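Side-chain contacts in putative Lipoprotein (Clostridium perfringens, PDB 5J7R), which is of unknown function but, as a putative lipoprotein with a sporulation and spore germination (GerM-type) domain, may act at the cell envelope during sporulation or germination: residues L59-A62 and L63-P67; D87-D91 and I92-N96; Q111-L114 and E115-A119. All coordinates share one frame; numbering follows the deposited sequence.

All three are local contacts between neighbouring turns or strands. Interactions 1 and 3 lie on the helices 51-65 and 107-121, and interaction 2 is the hairpin of the sheet beside them. Interaction 3 is the most buried, interaction 1 partly so, and interaction 2 lies at the surface. They meet through aliphatic side chains: Ile95 CD1 of interaction 2 is 3.7 Å from Ile60 CD1 of interaction 1 and equally far from Ile117 CG2 of interaction 3. Both helical contacts use i to i+4 backbone bonds and reach a second subunit, but interaction 1 ends in a glycine and a water, whereas interaction 3 adds a Gln111-Glu115 side-chain bond; the hairpin relies on cross-strand bonds.

Interaction 1: L59-A62 and L63-P67; sequences LIQA and LIQGP
Ile60 meets Leu63 and Ile64 in a contact along the last turns of an alpha helix, the C-terminal end of helix 51-65, where the backbone leaves the helix through a glycine. Three regular i to i+4 bonds carry it: Leu63 N to Leu59 O, Ile64 N to Ile60 O and Gln65 N to Gln61 O. The fourth, from Gly66 N to Ala62 O, is stretched to 3.4 Å and weak, and Gly66 N also makes a weak bond to Leu63 O. Gly66 leaves helical geometry with a positive phi of 91°, in a backbone conformation open to a residue without a side chain.

On the inner side, Ile60 puts its two branches to different neighbours. Its CD1 meets Leu63 CD1 at 4.2 Å, while its CG2 meets Ile64 CD1 at the same 4.2 Å, and in both pairs the side chains pass at a slant. Ile64 carries CG1 anti to the carbonyl carbon, with chi1 -67°, which lays that methylene 3.3 Å from Ile60 O, against the oxygen that its own N-H binds. Leu63 does much the same one residue earlier, CG resting against Leu59 O. Ile60 and Leu63 pack on helix 107-121, at Ile117 and Thr120 respectively, whereas Ile64 turns to Leu77; Leu59 and Ala62 pack on Leu29 of the second subunit.

Gln65 lies at the solvent side, its extended chain running past Gln61 O. At the helix end a water links two carbonyls: it donates to Ala62 O at 2.9 Å and to Gly66 O at 3.0 Å.

Interaction 2: D87-D91 and I92-N96; sequences DIKDD and IAIIN
Asp87 begins the pairing with Ile94 in an antiparallel beta hairpin, forming a hydrogen-bonded pair: its N donates to Ile94 O, and Ile94 N returns a short 2.7 Å bond to Asp87 O. Ile88 follows as a non-hydrogen-bonded pair with Ala93, both on the opposite face from Asp87. Its CA-H makes a contact with Ile92 O, 3.4 Å from Ile88 CA, and a bound magnesium ion lies about 5 Å from its side chain.

Lys89 closes the ladder with Ile92. Lys89 N donates to Ile92 O at 2.9 Å, and Ile92 N donates back to Lys89 O. The lysine chain, extended beyond CG, crosses the end of Ile94. Its CD and CE methylenes come closest, both 3.3 Å from Ile94 CD1, with NZ a little farther off; this is tighter than normal contact, so the exact placing of the exposed chain is doubtful.

Asp90 and Asp91 are the corners of a type II' turn from Lys89 to Ile92. Asp91 holds CG between its backbone N and carbonyl carbon (chi1 63°), bringing OD1 beside Ile92 CG1 at 3.6 Å.

Strand 92-97 is the middle strand of the mixed sheet, bonded on its other edge to the parallel strand 129-134; helix 51-65 lies against the hairpin, with Ile95 on Ile60 and Glu53 OE1 accepting from Ile88 N.

Interaction 3: Q111-L114 and E115-A119; sequences QATL and EGIIA
Gln111 and Glu115 are joined by a side-chain hydrogen bond one turn apart on helix 107-121, the crossover helix of a beta-alpha-beta unit that joins strand 92-97 to the parallel strand 129-134. Glu115 can be followed outward. Its CB lies 3.4 Å from Gln111 O, the carbonyl that its own backbone N also binds. CG sits anti to the carbonyl carbon, with chi1 -69°, and comes still nearer to the same oxygen, at 3.2 Å. Beyond it the chain is extended, carrying CD to 3.9 Å from Gln111 NE2. At the tip only OE2 meets the amide, accepting a nearly straight hydrogen bond from Gln111 NE2 at 3.0 Å; OE1 makes no bond to Gln111.

Gln111 reaches this point with its own chain extended, and its CG brushes the same OE2. The amide and carboxylate stand at right angles, 88° between their planes. The bond lies close to the amide plane and reaches OE2 from above the carboxylate plane, 50° out of it. Both residues also pack on the second subunit, Gln111 on its Pro40 and Glu115 on its Ile42.

The backbone repeats the i to i+4 pattern from Gly116 N to Ala112 O through Ile118 N to Leu114 O. Leu114, Ile117 and Ile118 pack on strand 129-134, while Thr113 OG1 bonds to Ile76 O and Lys109 O. On that inner side Thr113 and Ile117 run side by side in the same direction, Thr113 CG2 touching Ile117 CD1 at 3.9 Å.

Interaction 1: L59-A62 and L63-P67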
ATOM      1  N   LEU A  59      -1.641   9.497   5.384  1.00 42.31           N
ATOM      2  CA  LEU A  59      -2.388  10.708   5.019  1.00 41.77           C
ATOM      3  C   LEU A  59      -2.668  11.598   6.223  1.00 42.28           C
ATOM      4  O   LEU A  59      -2.442  12.809   6.148  1.00 43.62           O
ATOM      5  CB  LEU A  59      -3.706  10.364   4.306  1.00 43.31           C
ATOM      6  CG  LEU A  59      -3.583   9.702   2.929  1.00 46.10           C
ATOM      7  CD1 LEU A  59      -4.950   9.281   2.405  1.00 48.29           C
ATOM      8  CD2 LEU A  59      -2.902  10.640   1.954  1.00 48.59           C
ATOM      9  N   ILE A  60      -3.164  11.026   7.324  1.00 41.29           N
ATOM     10  CA  ILE A  60      -3.430  11.833   8.518  1.00 43.74           C
ATOM     11  C   ILE A  60      -2.133  12.429   9.039  1.00 46.52           C
ATOM     12  O   ILE A  60      -2.124  13.558   9.541  1.00 47.48           O
ATOM     13  CB  ILE A  60      -4.119  11.029   9.656  1.00 44.83           C
ATOM     14  CG1 ILE A  60      -5.483  10.510   9.203  1.00 47.16           C
ATOM     15  CG2 ILE A  60      -4.312  11.884  10.914  1.00 47.19           C
ATOM     16  CD1 ILE A  60      -6.467  11.584   8.781  1.00 48.76           C
ATOM     17  N   GLN A  61      -1.043  11.676   8.912  1.00 48.90           N
ATOM     18  CA  GLN A  61       0.252  12.155   9.420  1.00 52.31           C
ATOM     19  C   GLN A  61       0.653  13.318   8.569  1.00 47.99           C
ATOM     20  O   GLN A  61       1.231  14.271   9.055  1.00 52.48           O
ATOM     21  CB  GLN A  61       1.383  11.109   9.270  1.00 57.23           C
ATOM     22  CG  GLN A  61       2.362  11.103  10.443  1.00 70.25           C
ATOM     23  CD  GLN A  61       1.809  10.552  11.747  1.00 78.77           C
ATOM     24  OE1 GLN A  61       1.803  11.262  12.748  1.00 85.81           O
ATOM     25  NE2 GLN A  61       1.336   9.310  11.751  1.00 83.27           N
ATOM     26  N   ALA A  62       0.382  13.198   7.272  1.00 46.25           N
ATOM     27  CA  ALA A  62       0.721  14.247   6.319  1.00 46.62           C
ATOM     28  C   ALA A  62      -0.071  15.534   6.578  1.00 44.31           C
ATOM     29  O   ALA A  62       0.467  16.623   6.424  1.00 49.52           O
ATOM     30  CB  ALA A  62       0.527  13.766   4.891  1.00 45.12           C
ATOM     31  N   LEU A  63      -1.330  15.401   6.976  1.00 43.20           N
ATOM     32  CA  LEU A  63      -2.166  16.570   7.301  1.00 45.28           C
ATOM     33  C   LEU A  63      -1.626  17.285   8.538  1.00 45.48           C
ATOM     34  O   LEU A  63      -1.596  18.502   8.581  1.00 50.19           O
ATOM     35  CB  LEU A  63      -3.640  16.173   7.528  1.00 43.18           C
ATOM     36  CG  LEU A  63      -4.426  15.654   6.338  1.00 42.39           C
ATOM     37  CD1 LEU A  63      -5.808  15.200   6.768  1.00 44.07           C
ATOM     38  CD2 LEU A  63      -4.541  16.708   5.247  1.00 46.01           C
ATOM     39  N   ILE A  64      -1.210  16.515   9.538  1.00 49.16           N
ATOM     40  CA  ILE A  64      -0.655  17.067  10.778  1.00 52.81           C
ATOM     41  C   ILE A  64       0.647  17.817  10.503  1.00 54.91           C
ATOM     42  O   ILE A  64       0.901  18.839  11.118  1.00 60.81           O
ATOM     43  CB  ILE A  64      -0.420  15.968  11.830  1.00 53.01           C
ATOM     44  CG1 ILE A  64      -1.767  15.398  12.294  1.00 53.32           C
ATOM     45  CG2 ILE A  64       0.319  16.530  13.043  1.00 55.35           C
ATOM     46  CD1 ILE A  64      -1.658  14.155  13.156  1.00 54.47           C
ATOM     47  N   GLN A  65       1.471  17.304   9.598  1.00 58.39           N
ATOM     48  CA  GLN A  65       2.729  17.980   9.247  1.00 65.46           C
ATOM     49  C   GLN A  65       2.461  19.363   8.655  1.00 63.67           C
ATOM     50  O   GLN A  65       3.318  20.238   8.734  1.00 63.31           O
ATOM     51  CB  GLN A  65       3.575  17.140   8.290  1.00 68.23           C
ATOM     52  CG  GLN A  65       4.138  15.879   8.932  1.00 78.32           C
ATOM     53  CD  GLN A  65       4.844  14.967   7.935  1.00 84.67           C
ATOM     54  OE1 GLN A  65       5.206  15.397   6.846  1.00 90.05           O
ATOM     55  NE2 GLN A  65       5.057  13.703   8.317  1.00 90.89           N
ATOM     56  N   GLY A  66       1.277  19.543   8.062  1.00 61.21           N
ATOM     57  CA  GLY A  66       0.889  20.822   7.490  1.00 60.05           C
ATOM     58  C   GLY A  66       1.236  21.023   6.029  1.00 58.44           C
ATOM     59  O   GLY A  66       1.930  20.203   5.419  1.00 58.46           O
ATOM     60  N   PRO A  67       0.746  22.125   5.451  1.00 62.29           N
ATOM     61  CA  PRO A  67       1.010  22.432   4.043  1.00 66.78           C
ATOM     62  C   PRO A  67       2.428  22.927   3.808  1.00 70.57           C
ATOM     63  O   PRO A  67       3.096  23.342   4.754  1.00 72.15           O
ATOM     64  CB  PRO A  67       0.007  23.541   3.736  1.00 67.36           C
ATOM     65  CG  PRO A  67      -0.189  24.235   5.038  1.00 68.35           C
ATOM     66  CD  PRO A  67      -0.057  23.175   6.104  1.00 65.00           C
TER
HETATM   67  O   HOH W   1       2.746  17.342   4.831  1.00 52.62           O

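Interaction 2: D87-D91 and I92-N96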
ATOM      1  N   ASP A  87      -7.468   3.240  12.667  1.00 48.22           N
ATOM      2  CA  ASP A  87      -8.075   1.945  12.397  1.00 56.10           C
ATOM      3  C   ASP A  87      -9.306   2.109  11.518  1.00 57.66           C
ATOM      4  O   ASP A  87      -9.987   3.113  11.594  1.00 57.60           O
ATOM      5  CB  ASP A  87      -8.464   1.266  13.722  1.00 60.26           C
ATOM      6  CG  ASP A  87      -7.248   0.925  14.602  1.00 66.50           C
ATOM      7  OD1 ASP A  87      -6.332   0.177  14.164  1.00 73.54           O
ATOM      8  OD2 ASP A  87      -7.240   1.342  15.775  1.00 70.13           O
ATOM      9  N   ILE A  88      -9.575   1.113  10.678  1.00 62.22           N
ATOM     10  CA  ILE A  88     -10.737   1.126   9.786  1.00 61.84           C
ATOM     11  C   ILE A  88     -11.715   0.019  10.185  1.00 69.22           C
ATOM     12  O   ILE A  88     -11.427  -1.160  10.018  1.00 74.39           O
ATOM     13  CB  ILE A  88     -10.323   0.943   8.304  1.00 60.34           C
ATOM     14  CG1 ILE A  88      -9.473   2.138   7.839  1.00 55.67           C
ATOM     15  CG2 ILE A  88     -11.552   0.826   7.408  1.00 57.94           C
ATOM     16  CD1 ILE A  88      -8.871   1.979   6.457  1.00 53.23           C
ATOM     17  N   LYS A  89     -12.853   0.416  10.747  1.00 80.41           N
ATOM     18  CA  LYS A  89     -13.900  -0.528  11.139  1.00 86.75           C
ATOM     19  C   LYS A  89     -15.014  -0.419  10.125  1.00 87.04           C
ATOM     20  O   LYS A  89     -15.777   0.546  10.141  1.00 87.79           O
ATOM     21  CB  LYS A  89     -14.404  -0.248  12.549  1.00 95.10           C
ATOM     22  CG  LYS A  89     -13.345  -0.601  13.588  1.00101.47           C
ATOM     23  CD  LYS A  89     -13.861  -0.507  15.023  1.00112.17           C
ATOM     24  CE  LYS A  89     -12.790  -0.727  16.078  1.00113.09           C
ATOM     25  NZ  LYS A  89     -13.278  -0.450  17.453  1.00113.92           N
ATOM     26  N   ASP A  90     -15.080  -1.410   9.235  1.00 89.79           N
ATOM     27  CA  ASP A  90     -16.073  -1.470   8.159  1.00 93.17           C
ATOM     28  C   ASP A  90     -15.812  -0.281   7.210  1.00 85.08           C
ATOM     29  O   ASP A  90     -14.793  -0.284   6.517  1.00 76.13           O
ATOM     30  CB  ASP A  90     -17.515  -1.545   8.718  1.00105.40           C
ATOM     31  CG  ASP A  90     -18.573  -1.778   7.628  1.00115.51           C
ATOM     32  OD1 ASP A  90     -18.224  -1.882   6.431  1.00114.36           O
ATOM     33  OD2 ASP A  90     -19.766  -1.870   7.984  1.00123.35           O
ATOM     34  N   ASP A  91     -16.688   0.727   7.186  1.00 83.58           N
ATOM     35  CA  ASP A  91     -16.479   1.894   6.321  1.00 79.43           C
ATOM     36  C   ASP A  91     -16.168   3.168   7.127  1.00 73.32           C
ATOM     37  O   ASP A  91     -16.242   4.279   6.599  1.00 69.06           O
ATOM     38  CB  ASP A  91     -17.697   2.127   5.424  1.00 86.44           C
ATOM     39  CG  ASP A  91     -18.966   2.448   6.214  1.00 96.21           C
ATOM     40  OD1 ASP A  91     -19.036   2.120   7.418  1.00 95.80           O
ATOM     41  OD2 ASP A  91     -19.905   3.019   5.620  1.00106.26           O
ATOM     42  N   ILE A  92     -15.801   2.999   8.394  1.00 68.52           N
ATOM     43  CA  ILE A  92     -15.493   4.126   9.262  1.00 65.52           C
ATOM     44  C   ILE A  92     -14.017   4.142   9.601  1.00 62.04           C
ATOM     45  O   ILE A  92     -13.448   3.106   9.952  1.00 61.39           O
ATOM     46  CB  ILE A  92     -16.303   4.037  10.578  1.00 68.31           C
ATOM     47  CG1 ILE A  92     -17.788   3.984  10.247  1.00 70.43           C
ATOM     48  CG2 ILE A  92     -15.986   5.209  11.519  1.00 65.87           C
ATOM     49  CD1 ILE A  92     -18.689   3.733  11.429  1.00 75.92           C
ATOM     50  N   ALA A  93     -13.416   5.325   9.504  1.00 58.74           N
ATOM     51  CA  ALA A  93     -12.020   5.524   9.842  1.00 57.76           C
ATOM     52  C   ALA A  93     -11.954   6.114  11.246  1.00 57.74           C
ATOM     53  O   ALA A  93     -12.395   7.239  11.470  1.00 54.60           O
ATOM     54  CB  ALA A  93     -11.365   6.455   8.847  1.00 58.93           C
ATOM     55  N   ILE A  94     -11.427   5.334  12.188  1.00 59.03           N
ATOM     56  CA  ILE A  94     -11.292   5.764  13.573  1.00 55.70           C
ATOM     57  C   ILE A  94      -9.955   6.466  13.669  1.00 53.90           C
ATOM     58  O   ILE A  94      -8.902   5.822  13.695  1.00 53.42           O
ATOM     59  CB  ILE A  94     -11.290   4.586  14.552  1.00 60.73           C
ATOM     60  CG1 ILE A  94     -12.541   3.776  14.415  1.00 64.49           C
ATOM     61  CG2 ILE A  94     -11.318   5.064  15.983  1.00 62.36           C
ATOM     62  CD1 ILE A  94     -12.416   2.443  15.092  1.00 70.94           C
ATOM     63  N   ILE A  95     -10.003   7.787  13.736  1.00 52.43           N
ATOM     64  CA  ILE A  95      -8.808   8.607  13.813  1.00 48.68           C
ATOM     65  C   ILE A  95      -8.639   9.027  15.256  1.00 54.34           C
ATOM     66  O   ILE A  95      -9.341   9.910  15.742  1.00 55.91           O
ATOM     67  CB  ILE A  95      -8.931   9.836  12.894  1.00 46.06           C
ATOM     68  CG1 ILE A  95      -9.263   9.383  11.471  1.00 44.71           C
ATOM     69  CG2 ILE A  95      -7.650  10.656  12.940  1.00 46.03           C
ATOM     70  CD1 ILE A  95      -9.586  10.507  10.512  1.00 46.89           C
ATOM     71  N   ASN A  96      -7.674   8.405  15.925  1.00 57.06           N
ATOM     72  CA  ASN A  96      -7.405   8.664  17.322  1.00 55.74           C
ATOM     73  C   ASN A  96      -6.255   9.647  17.484  1.00 53.56           C
ATOM     74  O   ASN A  96      -5.102   9.308  17.237  1.00 55.17           O
ATOM     75  CB  ASN A  96      -7.089   7.342  18.007  1.00 58.34           C
ATOM     76  CG  ASN A  96      -6.921   7.483  19.496  1.00 63.40           C
ATOM     77  OD1 ASN A  96      -7.411   8.442  20.108  1.00 61.47           O
ATOM     78  ND2 ASN A  96      -6.259   6.511  20.102  1.00 65.52           N
TER

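Interaction 3: Q111-L114 and E115-A119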
ATOM      1  N   GLN A 111     -14.802  24.078  10.655  1.00 71.74           N
ATOM      2  CA  GLN A 111     -15.520  23.413   9.570  1.00 70.10           C
ATOM      3  C   GLN A 111     -14.551  23.012   8.453  1.00 65.26           C
ATOM      4  O   GLN A 111     -14.722  21.966   7.834  1.00 65.80           O
ATOM      5  CB  GLN A 111     -16.649  24.285   9.021  1.00 71.45           C
ATOM      6  CG  GLN A 111     -17.454  23.591   7.934  1.00 73.14           C
ATOM      7  CD  GLN A 111     -18.652  24.383   7.461  1.00 77.02           C
ATOM      8  OE1 GLN A 111     -19.067  25.354   8.093  1.00 76.66           O
ATOM      9  NE2 GLN A 111     -19.227  23.958   6.342  1.00 80.12           N
ATOM     10  N   ALA A 112     -13.540  23.840   8.204  1.00 65.08           N
ATOM     11  CA  ALA A 112     -12.543  23.549   7.168  1.00 64.19           C
ATOM     12  C   ALA A 112     -11.712  22.342   7.588  1.00 60.26           C
ATOM     13  O   ALA A 112     -11.364  21.502   6.765  1.00 64.68           O
ATOM     14  CB  ALA A 112     -11.653  24.754   6.925  1.00 65.00           C
ATOM     15  N   THR A 113     -11.405  22.260   8.881  1.00 59.67           N
ATOM     16  CA  THR A 113     -10.644  21.147   9.426  1.00 55.97           C
ATOM     17  C   THR A 113     -11.372  19.830   9.210  1.00 55.94           C
ATOM     18  O   THR A 113     -10.798  18.884   8.673  1.00 55.54           O
ATOM     19  CB  THR A 113     -10.377  21.336  10.928  1.00 59.32           C
ATOM     20  OG1 THR A 113      -9.485  22.437  11.112  1.00 56.77           O
ATOM     21  CG2 THR A 113      -9.749  20.081  11.544  1.00 60.37           C
ATOM     22  N   LEU A 114     -12.637  19.771   9.610  1.00 56.59           N
ATOM     23  CA  LEU A 114     -13.423  18.544   9.450  1.00 56.98           C
ATOM     24  C   LEU A 114     -13.619  18.186   7.968  1.00 58.68           C
ATOM     25  O   LEU A 114     -13.527  17.013   7.595  1.00 66.15           O
ATOM     26  CB  LEU A 114     -14.761  18.651  10.186  1.00 56.66           C
ATOM     27  CG  LEU A 114     -14.664  19.000  11.684  1.00 58.22           C
ATOM     28  CD1 LEU A 114     -16.060  19.036  12.294  1.00 61.15           C
ATOM     29  CD2 LEU A 114     -13.770  18.052  12.470  1.00 58.58           C
ATOM     30  N   GLU A 115     -13.872  19.185   7.127  1.00 59.88           N
ATOM     31  CA  GLU A 115     -14.042  18.936   5.693  1.00 61.28           C
ATOM     32  C   GLU A 115     -12.717  18.485   5.059  1.00 58.39           C
ATOM     33  O   GLU A 115     -12.721  17.662   4.146  1.00 58.23           O
ATOM     34  CB  GLU A 115     -14.593  20.163   4.962  1.00 63.73           C
ATOM     35  CG  GLU A 115     -16.037  20.496   5.313  1.00 69.21           C
ATOM     36  CD  GLU A 115     -16.587  21.718   4.582  1.00 72.50           C
ATOM     37  OE1 GLU A 115     -15.791  22.448   3.974  1.00 78.02           O
ATOM     38  OE2 GLU A 115     -17.816  21.965   4.631  1.00 76.46           O
ATOM     39  N   GLY A 116     -11.598  19.026   5.551  1.00 53.51           N
ATOM     40  CA  GLY A 116     -10.264  18.670   5.046  1.00 53.09           C
ATOM     41  C   GLY A 116      -9.866  17.233   5.375  1.00 47.03           C
ATOM     42  O   GLY A 116      -9.307  16.530   4.540  1.00 43.54           O
ATOM     43  N   ILE A 117     -10.171  16.803   6.594  1.00 47.18           N
ATOM     44  CA  ILE A 117      -9.886  15.446   7.028  1.00 49.22           C
ATOM     45  C   ILE A 117     -10.740  14.477   6.191  1.00 49.41           C
ATOM     46  O   ILE A 117     -10.222  13.511   5.641  1.00 50.32           O
ATOM     47  CB  ILE A 117     -10.138  15.271   8.539  1.00 49.46           C
ATOM     48  CG1 ILE A 117      -9.162  16.158   9.319  1.00 50.46           C
ATOM     49  CG2 ILE A 117      -9.924  13.820   8.965  1.00 50.54           C
ATOM     50  CD1 ILE A 117      -9.428  16.233  10.812  1.00 51.17           C
ATOM     51  N   ILE A 118     -12.031  14.766   6.078  1.00 52.14           N
ATOM     52  CA  ILE A 118     -12.955  13.928   5.302  1.00 53.07           C
ATOM     53  C   ILE A 118     -12.570  13.850   3.842  1.00 52.32           C
ATOM     54  O   ILE A 118     -12.509  12.762   3.277  1.00 54.90           O
ATOM     55  CB  ILE A 118     -14.410  14.419   5.434  1.00 56.77           C
ATOM     56  CG1 ILE A 118     -14.901  14.120   6.853  1.00 62.34           C
ATOM     57  CG2 ILE A 118     -15.328  13.712   4.433  1.00 57.77           C
ATOM     58  CD1 ILE A 118     -16.301  14.612   7.154  1.00 67.84           C
ATOM     59  N   ALA A 119     -12.300  14.994   3.230  1.00 51.26           N
ATOM     60  CA  ALA A 119     -11.933  15.011   1.821  1.00 51.87           C
ATOM     61  C   ALA A 119     -10.651  14.214   1.590  1.00 50.17           C
ATOM     62  O   ALA A 119     -10.513  13.543   0.573  1.00 52.95           O
ATOM     63  CB  ALA A 119     -11.763  16.432   1.329  1.00 52.80           C
TER